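Local coordinates for extracellular solute-binding protein, family 7 (Colwellia psychrerythraea, PDB 4PET) that binds pyruvate and a calcium ion, probably as the periplasmic solute-binding component of a TRAP transport system, at residues K134-Q139 / D322-E327; N60-I65 / Q258-V263; K49-M54 / K266-D271; G45-N50 / M90-S95. All blocks are in the same frame, centred on the assembly; numbering follows the deposited sequence.

Interaction 1: K134-Q139 / D322-E327; sequences KKVYDQ and DPMTAE
Asp322 OD2 is gripped twice, by the side-chain amide of Asn104 and by Thr325 N at 3.1 Å, and so N-caps the helix whose first turn carries Met324 against Val136 and Lys135. This turn opens the C-terminal helix 323-353. Facing it is the end of helix 129-137, which leads through a short loop into strand 142-149 at one border of the five-stranded sheet. The cap bond reaches OD2 on its anti side, 27° out of the carboxylate plane.

Met324, a selenomethionine, carries most of the apolar contact. Its CG stands anti to the backbone N (chi1 -179°), and the bends that follow turn the chain so that two different parts of it meet the other helix. CG rests 4.2 Å from Val136 CG2, on the buried side. The methyl CE lies 3.9 Å from Lys135 CE, on the solvent side, where the aliphatic stretch of the lysine runs past it at a slant. Within segment 134-139, Gln139 NE2 folds back to donate to Val136 O (2.7 Å), in the carbonyl plane and on a lone pair.

The solvent-facing edge is ionic but slack. Glu327 reaches out with an extended chain, Lys135 arrives at about a right angle to it, and the salt bridge from Lys135 NZ to Glu327 OE2 is a weak one at 3.4 Å, with NZ 4.0 Å from OE1.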
loop_
_atom_site.group_PDB
_atom_site.type_symbol
_atom_site.label_atom_id
_atom_site.label_comp_id
_atom_site.label_asym_id
_atom_site.label_seq_id
_atom_site.Cartn_x
_atom_site.Cartn_y
_atom_site.Cartn_z
ATOM N N LYS A 134 -9.577 -18.638 -1.461
ATOM C CA LYS A 134 -9.233 -19.971 -1.955
ATOM C C LYS A 134 -10.402 -20.951 -1.709
ATOM O O LYS A 134 -10.712 -21.793 -2.567
ATOM C CB LYS A 134 -7.963 -20.456 -1.235
ATOM C CG LYS A 134 -7.516 -21.876 -1.585
ATOM C CD LYS A 134 -6.269 -22.261 -0.759
ATOM C CE LYS A 134 -5.591 -23.475 -1.324
ATOM N NZ LYS A 134 -6.497 -24.625 -1.389
ATOM N N LYS A 135 -11.052 -20.830 -0.545
ATOM C CA LYS A 135 -12.199 -21.706 -0.236
ATOM C C LYS A 135 -13.378 -21.426 -1.197
ATOM O O LYS A 135 -14.125 -22.322 -1.535
ATOM C CB LYS A 135 -12.701 -21.538 1.206
ATOM C CG LYS A 135 -11.827 -22.117 2.274
ATOM C CD LYS A 135 -12.651 -22.556 3.504
ATOM C CE LYS A 135 -12.954 -21.381 4.449
ATOM N NZ LYS A 135 -12.330 -21.482 5.825
ATOM N N VAL A 136 -13.548 -20.187 -1.624
ATOM C CA VAL A 136 -14.642 -19.860 -2.546
ATOM C C VAL A 136 -14.292 -20.339 -3.950
ATOM O O VAL A 136 -15.114 -20.959 -4.611
ATOM C CB VAL A 136 -14.981 -18.338 -2.532
ATOM C CG1 VAL A 136 -15.830 -17.942 -3.749
ATOM C CG2 VAL A 136 -15.688 -17.980 -1.203
ATOM N N TYR A 137 -13.061 -20.086 -4.386
ATOM C CA TYR A 137 -12.688 -20.318 -5.771
ATOM C C TYR A 137 -12.249 -21.735 -6.111
ATOM O O TYR A 137 -12.359 -22.157 -7.271
ATOM C CB TYR A 137 -11.606 -19.290 -6.219
ATOM C CG TYR A 137 -12.214 -17.981 -6.687
ATOM C CD1 TYR A 137 -12.615 -17.810 -8.011
ATOM C CD2 TYR A 137 -12.400 -16.931 -5.815
ATOM C CE1 TYR A 137 -13.175 -16.642 -8.443
ATOM C CE2 TYR A 137 -12.972 -15.749 -6.245
ATOM C CZ TYR A 137 -13.377 -15.619 -7.561
ATOM O OH TYR A 137 -13.928 -14.434 -8.038
ATOM N N ASP A 138 -11.777 -22.473 -5.113
ATOM C CA ASP A 138 -11.303 -23.854 -5.328
ATOM C C ASP A 138 -12.368 -24.730 -5.931
ATOM O O ASP A 138 -12.059 -25.674 -6.660
ATOM C CB ASP A 138 -10.858 -24.552 -4.032
ATOM C CG ASP A 138 -9.374 -24.316 -3.704
ATOM O OD1 ASP A 138 -8.649 -23.719 -4.538
ATOM O OD2 ASP A 138 -8.935 -24.745 -2.602
ATOM N N GLN A 139 -13.610 -24.464 -5.568
ATOM C CA GLN A 139 -14.713 -25.271 -6.073
ATOM C C GLN A 139 -14.784 -25.209 -7.597
ATOM O O GLN A 139 -15.338 -26.105 -8.216
ATOM C CB GLN A 139 -16.029 -24.816 -5.445
ATOM C CG GLN A 139 -16.472 -23.455 -5.890
ATOM C CD GLN A 139 -17.726 -23.014 -5.182
ATOM O OE1 GLN A 139 -18.824 -23.500 -5.486
ATOM N NE2 GLN A 139 -17.580 -22.092 -4.224
ATOM N N ASP A 322 -26.461 -17.892 3.843
ATOM C CA ASP A 322 -25.367 -18.784 3.478
ATOM C C ASP A 322 -24.250 -18.704 4.500
ATOM O O ASP A 322 -23.761 -17.614 4.799
ATOM C CB ASP A 322 -24.854 -18.438 2.073
ATOM C CG ASP A 322 -23.787 -19.397 1.588
ATOM O OD1 ASP A 322 -24.113 -20.555 1.272
ATOM O OD2 ASP A 322 -22.619 -18.996 1.503
ATOM N N PRO A 323 -23.829 -19.853 5.040
ATOM C CA PRO A 323 -22.826 -19.820 6.107
ATOM C C PRO A 323 -21.460 -19.354 5.619
ATOM O O PRO A 323 -20.726 -18.734 6.394
ATOM C CB PRO A 323 -22.762 -21.272 6.594
ATOM C CG PRO A 323 -24.000 -21.941 6.035
ATOM C CD PRO A 323 -24.315 -21.219 4.774
HETATM N N MSE A 324 -21.120 -19.614 4.359
HETATM C CA MSE A 324 -19.853 -19.118 3.825
HETATM C C MSE A 324 -19.865 -17.577 3.711
HETATM O O MSE A 324 -18.827 -16.914 3.942
HETATM C CB MSE A 324 -19.565 -19.744 2.458
HETATM C CG MSE A 324 -18.235 -19.285 1.840
HETATM SE SE MSE A 324 -16.713 -19.494 3.055
HETATM C CE MSE A 324 -16.684 -21.407 3.189
ATOM N N THR A 325 -21.021 -17.027 3.341
ATOM C CA THR A 325 -21.227 -15.573 3.310
ATOM C C THR A 325 -21.130 -14.975 4.707
ATOM O O THR A 325 -20.569 -13.897 4.907
ATOM C CB THR A 325 -22.605 -15.218 2.754
ATOM O OG1 THR A 325 -22.801 -15.889 1.500
ATOM C CG2 THR A 325 -22.750 -13.673 2.576
ATOM N N ALA A 326 -21.692 -15.670 5.689
ATOM C CA ALA A 326 -21.643 -15.149 7.046
ATOM C C ALA A 326 -20.189 -15.125 7.492
ATOM O O ALA A 326 -19.733 -14.148 8.117
ATOM C CB ALA A 326 -22.534 -15.976 7.993
ATOM N N GLU A 327 -19.448 -16.167 7.126
ATOM C CA GLU A 327 -18.066 -16.283 7.541
ATOM C C GLU A 327 -17.243 -15.184 6.907
ATOM O O GLU A 327 -16.417 -14.532 7.569
ATOM C CB GLU A 327 -17.457 -17.649 7.182
ATOM C CG GLU A 327 -16.037 -17.788 7.752
ATOM C CD GLU A 327 -15.305 -19.084 7.374
ATOM O OE1 GLU A 327 -15.912 -19.999 6.770
ATOM O OE2 GLU A 327 -14.092 -19.174 7.679
#

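Interaction 2: N60-I65 / Q258-V263; sequences NGRLTI and QKILTV
Strand 63-68 borders the five-stranded sheet of this solute-binding fold, and here its beginning packs on the long helix 255-290, part of which also meets the second subunit. The strand starts just after helix 44-58 closes in a Schellman motif, with Asn60 the first residue to leave the helix, so the chain turns sharply before Leu63 and Ile65 present their side chains to helix 255-290.

Leu261 receives both of them on one methyl. Its CG is anti to the backbone N (chi1 178°), and CD1 comes forward to lie 4.1 Å from Ile65 CD1 and 4.4 Å from Leu63 CD2. The Ile65 and Leu261 chains approach at about a right angle, end methyl against end methyl. Strand 29-35, through Trp31, and Met90 of strand 90-93 touch the same leucine, which places it over the sheet rather than over one strand.

At the other end of the contact Arg62 bends back toward the helix. Its NH2 sits 4.4 Å from Ile260 CD1, which approaches the guanidinium obliquely. What holds the group is polar and lies nearby: NH1 forms a salt bridge with Asp256, one turn earlier on the helix, and NE donates to Ser59 O. Met58 of the second subunit packs on Ile260, so the dimer interface begins right beside this contact.

The chemistry is therefore divided: loose dispersion contacts between methyls of Leu63, Ile65 and Leu261 where helix and sheet meet, and at the margin an arginine whose orientation is probably fixed by its carboxylate and carbonyl partners rather than by the isoleucine.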
loop_
_atom_site.group_PDB
_atom_site.type_symbol
_atom_site.label_atom_id
_atom_site.label_comp_id
_atom_site.label_asym_id
_atom_site.label_seq_id
_atom_site.Cartn_x
_atom_site.Cartn_y
_atom_site.Cartn_z
ATOM N N ASN A 60 13.736 -16.633 -17.738
ATOM C CA ASN A 60 14.586 -16.701 -18.914
ATOM C C ASN A 60 13.857 -17.312 -20.114
ATOM O O ASN A 60 14.430 -18.146 -20.812
ATOM C CB ASN A 60 15.827 -17.536 -18.634
ATOM C CG ASN A 60 16.911 -17.350 -19.670
ATOM O OD1 ASN A 60 16.934 -16.371 -20.410
ATOM N ND2 ASN A 60 17.839 -18.289 -19.710
ATOM N N GLY A 61 12.598 -16.937 -20.302
ATOM C CA GLY A 61 11.796 -17.384 -21.435
ATOM C C GLY A 61 11.096 -18.729 -21.290
ATOM O O GLY A 61 10.411 -19.185 -22.212
ATOM N N ARG A 62 11.268 -19.390 -20.153
ATOM C CA ARG A 62 10.642 -20.706 -19.939
ATOM C C ARG A 62 9.142 -20.614 -19.710
ATOM O O ARG A 62 8.410 -21.562 -19.995
ATOM C CB ARG A 62 11.265 -21.437 -18.757
ATOM C CG ARG A 62 12.679 -21.919 -18.990
ATOM C CD ARG A 62 13.202 -22.574 -17.718
ATOM N NE ARG A 62 13.449 -21.573 -16.684
ATOM C CZ ARG A 62 13.371 -21.803 -15.374
ATOM N NH1 ARG A 62 13.032 -22.999 -14.930
ATOM N NH2 ARG A 62 13.618 -20.826 -14.508
ATOM N N LEU A 63 8.677 -19.501 -19.157
ATOM C CA LEU A 63 7.243 -19.241 -19.127
ATOM C C LEU A 63 6.935 -17.901 -19.780
ATOM O O LEU A 63 7.374 -16.867 -19.292
ATOM C CB LEU A 63 6.695 -19.267 -17.693
ATOM C CG LEU A 63 5.213 -18.966 -17.510
ATOM C CD1 LEU A 63 4.320 -19.941 -18.297
ATOM C CD2 LEU A 63 4.830 -18.981 -16.046
ATOM N N THR A 64 6.199 -17.934 -20.890
ATOM C CA THR A 64 5.707 -16.708 -21.490
ATOM C C THR A 64 4.165 -16.662 -21.594
ATOM O O THR A 64 3.481 -17.668 -21.884
ATOM C CB THR A 64 6.302 -16.491 -22.867
ATOM O OG1 THR A 64 5.770 -17.454 -23.753
ATOM C CG2 THR A 64 7.833 -16.617 -22.830
ATOM N N ILE A 65 3.636 -15.471 -21.366
ATOM C CA ILE A 65 2.208 -15.274 -21.268
ATOM C C ILE A 65 1.751 -14.207 -22.298
ATOM O O ILE A 65 2.068 -13.014 -22.162
ATOM C CB ILE A 65 1.830 -14.876 -19.854
ATOM C CG1 ILE A 65 2.364 -15.891 -18.821
ATOM C CG2 ILE A 65 0.343 -14.776 -19.706
ATOM C CD1 ILE A 65 2.502 -15.326 -17.475
ATOM N N GLN A 258 6.174 -22.001 -10.875
ATOM C CA GLN A 258 5.010 -21.678 -10.050
ATOM C C GLN A 258 5.284 -20.475 -9.146
ATOM O O GLN A 258 4.432 -19.576 -8.988
ATOM C CB GLN A 258 4.611 -22.856 -9.176
ATOM C CG GLN A 258 4.096 -24.052 -9.962
ATOM C CD GLN A 258 3.718 -25.233 -9.081
ATOM O OE1 GLN A 258 3.995 -25.246 -7.882
ATOM N NE2 GLN A 258 3.104 -26.248 -9.683
ATOM N N LYS A 259 6.436 -20.484 -8.488
ATOM C CA LYS A 259 6.760 -19.396 -7.571
ATOM C C LYS A 259 6.979 -18.081 -8.325
ATOM O O LYS A 259 6.574 -17.005 -7.867
ATOM C CB LYS A 259 8.009 -19.742 -6.747
ATOM C CG LYS A 259 8.231 -18.803 -5.601
ATOM C CD LYS A 259 7.137 -19.004 -4.565
ATOM C CE LYS A 259 7.206 -17.940 -3.489
ATOM N NZ LYS A 259 6.240 -18.146 -2.367
ATOM N N ILE A 260 7.633 -18.176 -9.473
ATOM C CA ILE A 260 7.911 -16.995 -10.275
ATOM C C ILE A 260 6.578 -16.325 -10.639
ATOM O O ILE A 260 6.421 -15.123 -10.528
ATOM C CB ILE A 260 8.739 -17.376 -11.518
ATOM C CG1 ILE A 260 10.202 -17.549 -11.102
ATOM C CG2 ILE A 260 8.620 -16.323 -12.643
ATOM C CD1 ILE A 260 11.149 -17.952 -12.195
ATOM N N LEU A 261 5.619 -17.151 -11.062
ATOM C CA LEU A 261 4.315 -16.690 -11.442
ATOM C C LEU A 261 3.659 -16.002 -10.253
ATOM O O LEU A 261 3.221 -14.861 -10.370
ATOM C CB LEU A 261 3.480 -17.867 -11.965
ATOM C CG LEU A 261 2.044 -17.523 -12.374
ATOM C CD1 LEU A 261 2.043 -16.642 -13.641
ATOM C CD2 LEU A 261 1.218 -18.762 -12.575
ATOM N N THR A 262 3.579 -16.660 -9.098
ATOM C CA THR A 262 2.846 -16.060 -7.973
ATOM C C THR A 262 3.523 -14.805 -7.424
ATOM O O THR A 262 2.851 -13.833 -7.049
ATOM C CB THR A 262 2.575 -17.088 -6.851
ATOM O OG1 THR A 262 3.807 -17.614 -6.384
ATOM C CG2 THR A 262 1.777 -18.217 -7.390
ATOM N N VAL A 263 4.859 -14.785 -7.404
ATOM C CA VAL A 263 5.542 -13.567 -6.957
ATOM C C VAL A 263 5.352 -12.445 -8.006
ATOM O O VAL A 263 5.157 -11.279 -7.636
ATOM C CB VAL A 263 7.041 -13.803 -6.623
ATOM C CG1 VAL A 263 7.736 -12.477 -6.283
ATOM C CG2 VAL A 263 7.213 -14.766 -5.400
#

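Interaction 3: K49-M54 / K266-D271; sequences KNMAKM and KAAAYD
Met54 reaches across to the facing helix with its far end, whereas Met51 touches it with its root. From Met54 the chain sets out with CG anti to the carbonyl carbon (chi1 -77°), runs straight on through chi2 and then bends at chi3, which lays the selenium and the terminal methyl of this selenomethionine over two successive alanines. SE is 3.9 Å from Ala267 CB; CE presses on Ala268 CB at 3.4 Å, closer than two carbons usually sit, with Ala268 N at 3.5 Å from the same CE. Met51, also a selenomethionine, swings its CG anti to the backbone N (chi1 -177°), carrying its end away toward Ile65 of strand 63-68, so that CB is what meets Ala268 CB, at 3.7 Å. The Ala268 methyl is met from two directions roughly at right angles, by Met51 CB and Met54 CE.

Helices 44-58 and 255-290 pack here roughly antiparallel: the axes of segments 49-54 and 266-271 come within 8.8 Å, with 149° between their directions. The small side chains of Ala267 and Ala268 probably help the helices come this close, and the backbones are nearest at Met51 and Ala268.

Helix 255-290 also lies at the dimer interface: Lys266 and Asp271 each form a salt bridge with the reciprocal residue of the second subunit, and Val263 of that subunit packs on both Met54 and Ala267.

Toward the N-terminal end of segment 49-54 the junction turns polar. A water accepts from Asn50 ND2 at 3.0 Å and donates to Ala268 O at 2.8 Å, linking the amide of one helix to a backbone carbonyl of the other.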
loop_
_atom_site.group_PDB
_atom_site.type_symbol
_atom_site.label_atom_id
_atom_site.label_comp_id
_atom_site.label_asym_id
_atom_site.label_seq_id
_atom_site.Cartn_x
_atom_site.Cartn_y
_atom_site.Cartn_z
ATOM N N LYS A 49 0.662 -6.601 -18.403
ATOM C CA LYS A 49 1.878 -6.545 -19.196
ATOM C C LYS A 49 3.099 -6.635 -18.260
ATOM O O LYS A 49 4.025 -7.369 -18.523
ATOM C CB LYS A 49 1.908 -5.240 -20.003
ATOM C CG LYS A 49 0.994 -5.194 -21.208
ATOM C CD LYS A 49 1.036 -3.760 -21.845
ATOM C CE LYS A 49 0.004 -3.515 -22.939
ATOM N NZ LYS A 49 -1.437 -3.556 -22.490
ATOM N N ASN A 50 3.094 -5.835 -17.197
ATOM C CA ASN A 50 4.151 -5.847 -16.191
ATOM C C ASN A 50 4.347 -7.265 -15.630
ATOM O O ASN A 50 5.471 -7.739 -15.475
ATOM C CB ASN A 50 3.802 -4.869 -15.051
ATOM C CG ASN A 50 3.864 -3.412 -15.485
ATOM O OD1 ASN A 50 4.349 -3.092 -16.579
ATOM N ND2 ASN A 50 3.390 -2.516 -14.618
HETATM N N MSE A 51 3.239 -7.945 -15.361
HETATM C CA MSE A 51 3.289 -9.284 -14.793
HETATM C C MSE A 51 3.945 -10.216 -15.807
HETATM O O MSE A 51 4.942 -10.889 -15.516
HETATM C CB MSE A 51 1.889 -9.732 -14.394
HETATM C CG MSE A 51 1.833 -11.111 -13.721
HETATM SE SE MSE A 51 1.906 -12.600 -15.033
HETATM C CE MSE A 51 0.260 -12.283 -16.054
ATOM N N ALA A 52 3.431 -10.202 -17.030
ATOM C CA ALA A 52 3.957 -11.042 -18.092
ATOM C C ALA A 52 5.426 -10.798 -18.395
ATOM O O ALA A 52 6.158 -11.738 -18.728
ATOM C CB ALA A 52 3.148 -10.830 -19.361
ATOM N N LYS A 53 5.857 -9.542 -18.361
ATOM C CA LYS A 53 7.249 -9.233 -18.634
ATOM C C LYS A 53 8.129 -9.774 -17.506
ATOM O O LYS A 53 9.155 -10.387 -17.757
ATOM C CB LYS A 53 7.454 -7.712 -18.811
ATOM C CG LYS A 53 8.876 -7.356 -19.151
ATOM C CD LYS A 53 8.966 -5.925 -19.663
ATOM C CE LYS A 53 10.392 -5.526 -20.030
ATOM N NZ LYS A 53 10.419 -4.095 -20.462
HETATM N N MSE A 54 7.703 -9.573 -16.265
HETATM C CA MSE A 54 8.475 -10.032 -15.123
HETATM C C MSE A 54 8.635 -11.545 -15.179
HETATM O O MSE A 54 9.695 -12.059 -14.868
HETATM C CB MSE A 54 7.758 -9.686 -13.818
HETATM C CG MSE A 54 7.873 -8.286 -13.422
HETATM SE SE MSE A 54 7.114 -8.159 -11.696
HETATM C CE MSE A 54 5.338 -7.662 -12.080
ATOM N N LYS A 266 1.957 -10.911 -7.420
ATOM C CA LYS A 266 1.976 -10.068 -6.215
ATOM C C LYS A 266 2.640 -8.686 -6.469
ATOM O O LYS A 266 2.103 -7.636 -6.109
ATOM C CB LYS A 266 2.685 -10.799 -5.072
ATOM C CG LYS A 266 3.058 -9.878 -3.915
ATOM C CD LYS A 266 3.629 -10.685 -2.781
ATOM C CE LYS A 266 2.590 -11.566 -2.130
ATOM N NZ LYS A 266 3.180 -12.324 -0.982
ATOM N N ALA A 267 3.827 -8.716 -7.062
ATOM C CA ALA A 267 4.562 -7.491 -7.364
ATOM C C ALA A 267 3.766 -6.613 -8.315
ATOM O O ALA A 267 3.632 -5.420 -8.070
ATOM C CB ALA A 267 5.901 -7.831 -7.964
ATOM N N ALA A 268 3.205 -7.198 -9.382
ATOM C CA ALA A 268 2.449 -6.387 -10.359
ATOM C C ALA A 268 1.240 -5.771 -9.692
ATOM O O ALA A 268 0.869 -4.660 -9.985
ATOM C CB ALA A 268 2.013 -7.241 -11.599
ATOM N N ALA A 269 0.584 -6.525 -8.816
ATOM C CA ALA A 269 -0.609 -6.047 -8.145
ATOM C C ALA A 269 -0.304 -4.894 -7.168
ATOM O O ALA A 269 -1.019 -3.898 -7.132
ATOM C CB ALA A 269 -1.286 -7.189 -7.392
ATOM N N TYR A 270 0.739 -5.040 -6.356
ATOM C CA TYR A 270 1.110 -3.967 -5.470
ATOM C C TYR A 270 1.486 -2.714 -6.259
ATOM O O TYR A 270 1.042 -1.632 -5.929
ATOM C CB TYR A 270 2.299 -4.396 -4.643
ATOM C CG TYR A 270 1.969 -5.143 -3.362
ATOM C CD1 TYR A 270 1.236 -4.529 -2.351
ATOM C CD2 TYR A 270 2.459 -6.418 -3.144
ATOM C CE1 TYR A 270 0.994 -5.171 -1.153
ATOM C CE2 TYR A 270 2.248 -7.074 -1.925
ATOM C CZ TYR A 270 1.519 -6.446 -0.943
ATOM O OH TYR A 270 1.328 -7.083 0.252
ATOM N N ASP A 271 2.329 -2.858 -7.278
ATOM C CA ASP A 271 2.717 -1.714 -8.098
ATOM C C ASP A 271 1.511 -1.042 -8.721
ATOM O O ASP A 271 1.521 0.166 -8.907
ATOM C CB ASP A 271 3.630 -2.119 -9.236
ATOM C CG ASP A 271 5.096 -2.192 -8.835
ATOM O OD1 ASP A 271 5.527 -1.562 -7.833
ATOM O OD2 ASP A 271 5.835 -2.889 -9.557
HETATM O O HOH W 1 1.769 -3.328 -12.240
#

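Interaction 4: G45-N50 / M90-S95; sequences GDATKN and MGHSAS
Thr48 drives its methyl against the base of the His92 imidazole, and this is where helix 44-58 and strand 90-93 are tightly packed. Thr48 CG2 lies 3.3 Å from His92 CG, 3.4 Å from His92 CB and 3.5 Å from His92 ND1, coming at the ring obliquely. Two torsions set this up: the threonine methyl stands anti to its own carbonyl carbon, and His92 CG stands anti to the backbone N (chi1 -170°), which sends the ring out from the strand toward the helix.

The packing slackens along the ring, where Ala47 CB is 4.4 Å from His92 NE2. On the outward side of the helix, the partly exposed Lys49 curls back along its own turn, with a weak hydrogen bond of 3.4 Å from Lys49 NZ to Gly45 O.

Polar atoms of the buried pair find partners beyond the two segments. Thr48 OG1 hydrogen-bonds Glu35, while the ring is fixed at both nitrogens: Trp37 NE1 bonds to ND1 and Gly147 O to NE2, a pattern consistent with the proton residing on NE2.

The arrangement is a helix laid on a beta-sheet. Strand 90-93 runs between strands 29-35 and 240-246, with Leu33 and Leu241 touching His92 and the ring of Phe243 meeting its imidazole, while Ile67 of strand 63-68 packs against Thr48.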
loop_
_atom_site.group_PDB
_atom_site.type_symbol
_atom_site.label_atom_id
_atom_site.label_comp_id
_atom_site.label_asym_id
_atom_site.label_seq_id
_atom_site.Cartn_x
_atom_site.Cartn_y
_atom_site.Cartn_z
ATOM N N GLY A 45 -4.310 -2.594 -17.832
ATOM C CA GLY A 45 -3.545 -3.271 -18.860
ATOM C C GLY A 45 -2.046 -3.207 -18.587
ATOM O O GLY A 45 -1.306 -4.048 -19.086
ATOM N N ASP A 46 -1.585 -2.231 -17.802
ATOM C CA ASP A 46 -0.151 -2.183 -17.430
ATOM C C ASP A 46 0.193 -3.306 -16.429
ATOM O O ASP A 46 1.253 -3.931 -16.519
ATOM C CB ASP A 46 0.251 -0.798 -16.870
ATOM C CG ASP A 46 0.229 0.306 -17.919
ATOM O OD1 ASP A 46 0.604 0.056 -19.076
ATOM O OD2 ASP A 46 -0.246 1.410 -17.609
ATOM N N ALA A 47 -0.724 -3.605 -15.511
ATOM C CA ALA A 47 -0.479 -4.665 -14.512
ATOM C C ALA A 47 -0.278 -6.045 -15.135
ATOM O O ALA A 47 0.559 -6.811 -14.681
ATOM C CB ALA A 47 -1.610 -4.719 -13.491
ATOM N N THR A 48 -1.081 -6.366 -16.146
ATOM C CA THR A 48 -0.931 -7.617 -16.874
ATOM C C THR A 48 0.370 -7.671 -17.682
ATOM O O THR A 48 1.108 -8.663 -17.654
ATOM C CB THR A 48 -2.180 -7.886 -17.789
ATOM O OG1 THR A 48 -2.464 -6.750 -18.628
ATOM C CG2 THR A 48 -3.412 -8.199 -16.950
ATOM N N LYS A 49 0.662 -6.601 -18.403
ATOM C CA LYS A 49 1.878 -6.545 -19.196
ATOM C C LYS A 49 3.099 -6.635 -18.260
ATOM O O LYS A 49 4.025 -7.369 -18.523
ATOM C CB LYS A 49 1.908 -5.240 -20.003
ATOM C CG LYS A 49 0.994 -5.194 -21.208
ATOM C CD LYS A 49 1.036 -3.760 -21.845
ATOM C CE LYS A 49 0.004 -3.515 -22.939
ATOM N NZ LYS A 49 -1.437 -3.556 -22.490
ATOM N N ASN A 50 3.094 -5.835 -17.197
ATOM C CA ASN A 50 4.151 -5.847 -16.191
ATOM C C ASN A 50 4.347 -7.265 -15.630
ATOM O O ASN A 50 5.471 -7.739 -15.475
ATOM C CB ASN A 50 3.802 -4.869 -15.051
ATOM C CG ASN A 50 3.864 -3.412 -15.485
ATOM O OD1 ASN A 50 4.349 -3.092 -16.579
ATOM N ND2 ASN A 50 3.390 -2.516 -14.618
HETATM N N MSE A 90 -4.939 -18.129 -17.750
HETATM C CA MSE A 90 -5.056 -17.032 -16.796
HETATM C C MSE A 90 -6.047 -15.978 -17.226
HETATM O O MSE A 90 -6.376 -15.845 -18.409
HETATM C CB MSE A 90 -3.698 -16.314 -16.619
HETATM C CG MSE A 90 -2.630 -17.145 -16.016
HETATM SE SE MSE A 90 -0.986 -16.071 -15.912
HETATM C CE MSE A 90 -1.624 -14.982 -14.456
ATOM N N GLY A 91 -6.497 -15.200 -16.248
ATOM C CA GLY A 91 -7.352 -14.067 -16.545
ATOM C C GLY A 91 -6.954 -12.901 -15.653
ATOM O O GLY A 91 -6.222 -13.080 -14.673
ATOM N N HIS A 92 -7.454 -11.721 -15.999
ATOM C CA HIS A 92 -7.345 -10.527 -15.186
ATOM C C HIS A 92 -8.664 -9.757 -15.294
ATOM O O HIS A 92 -9.175 -9.440 -16.402
ATOM C CB HIS A 92 -6.092 -9.716 -15.574
ATOM C CG HIS A 92 -5.780 -8.604 -14.624
ATOM N ND1 HIS A 92 -6.063 -7.286 -14.918
ATOM C CD2 HIS A 92 -5.244 -8.593 -13.382
ATOM C CE1 HIS A 92 -5.688 -6.513 -13.928
ATOM N NE2 HIS A 92 -5.189 -7.285 -12.969
ATOM N N SER A 93 -9.266 -9.520 -14.133
ATOM C CA SER A 93 -10.636 -9.030 -14.085
ATOM C C SER A 93 -10.941 -8.528 -12.672
ATOM O O SER A 93 -10.057 -8.035 -11.989
ATOM C CB SER A 93 -11.583 -10.150 -14.502
ATOM O OG SER A 93 -12.823 -9.667 -14.970
ATOM N N ALA A 94 -12.206 -8.575 -12.276
ATOM C CA ALA A 94 -12.588 -8.247 -10.927
ATOM C C ALA A 94 -13.497 -9.341 -10.385
ATOM O O ALA A 94 -14.416 -9.757 -11.061
ATOM C CB ALA A 94 -13.267 -6.957 -10.842
ATOM N N SER A 95 -13.220 -9.774 -9.162
ATOM C CA SER A 95 -13.988 -10.848 -8.506
ATOM C C SER A 95 -15.475 -10.529 -8.445
ATOM O O SER A 95 -16.324 -11.410 -8.629
ATOM C CB SER A 95 -13.449 -11.079 -7.073
ATOM O OG SER A 95 -13.998 -12.254 -6.482
#

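How the interactions relate
Interactions 2, 3 and 4 form one continuous body of packing around helix 44-58, helix 255-290 and the five-stranded sheet. Centres of interactions 3 and 4 are about 9 Å apart, those of 2 and 3 about 11 Å. Two selenomethionines connect them: Met51 SE touches Ile65 CD1 at 3.7 Å, and Met90 SE touches Leu261 CD1 at 3.8 Å. Interactions 2 and 3 also border the second subunit. Interaction 1 stands apart, yet Tyr137 OH and Ser95 OG, 2.7 Å apart in a probable hydrogen bond, join it to interaction 4. That contact approaches the ligand: the His92 side chain is about 9 Å from the bound pyruvate and 13 Å from the calcium ion.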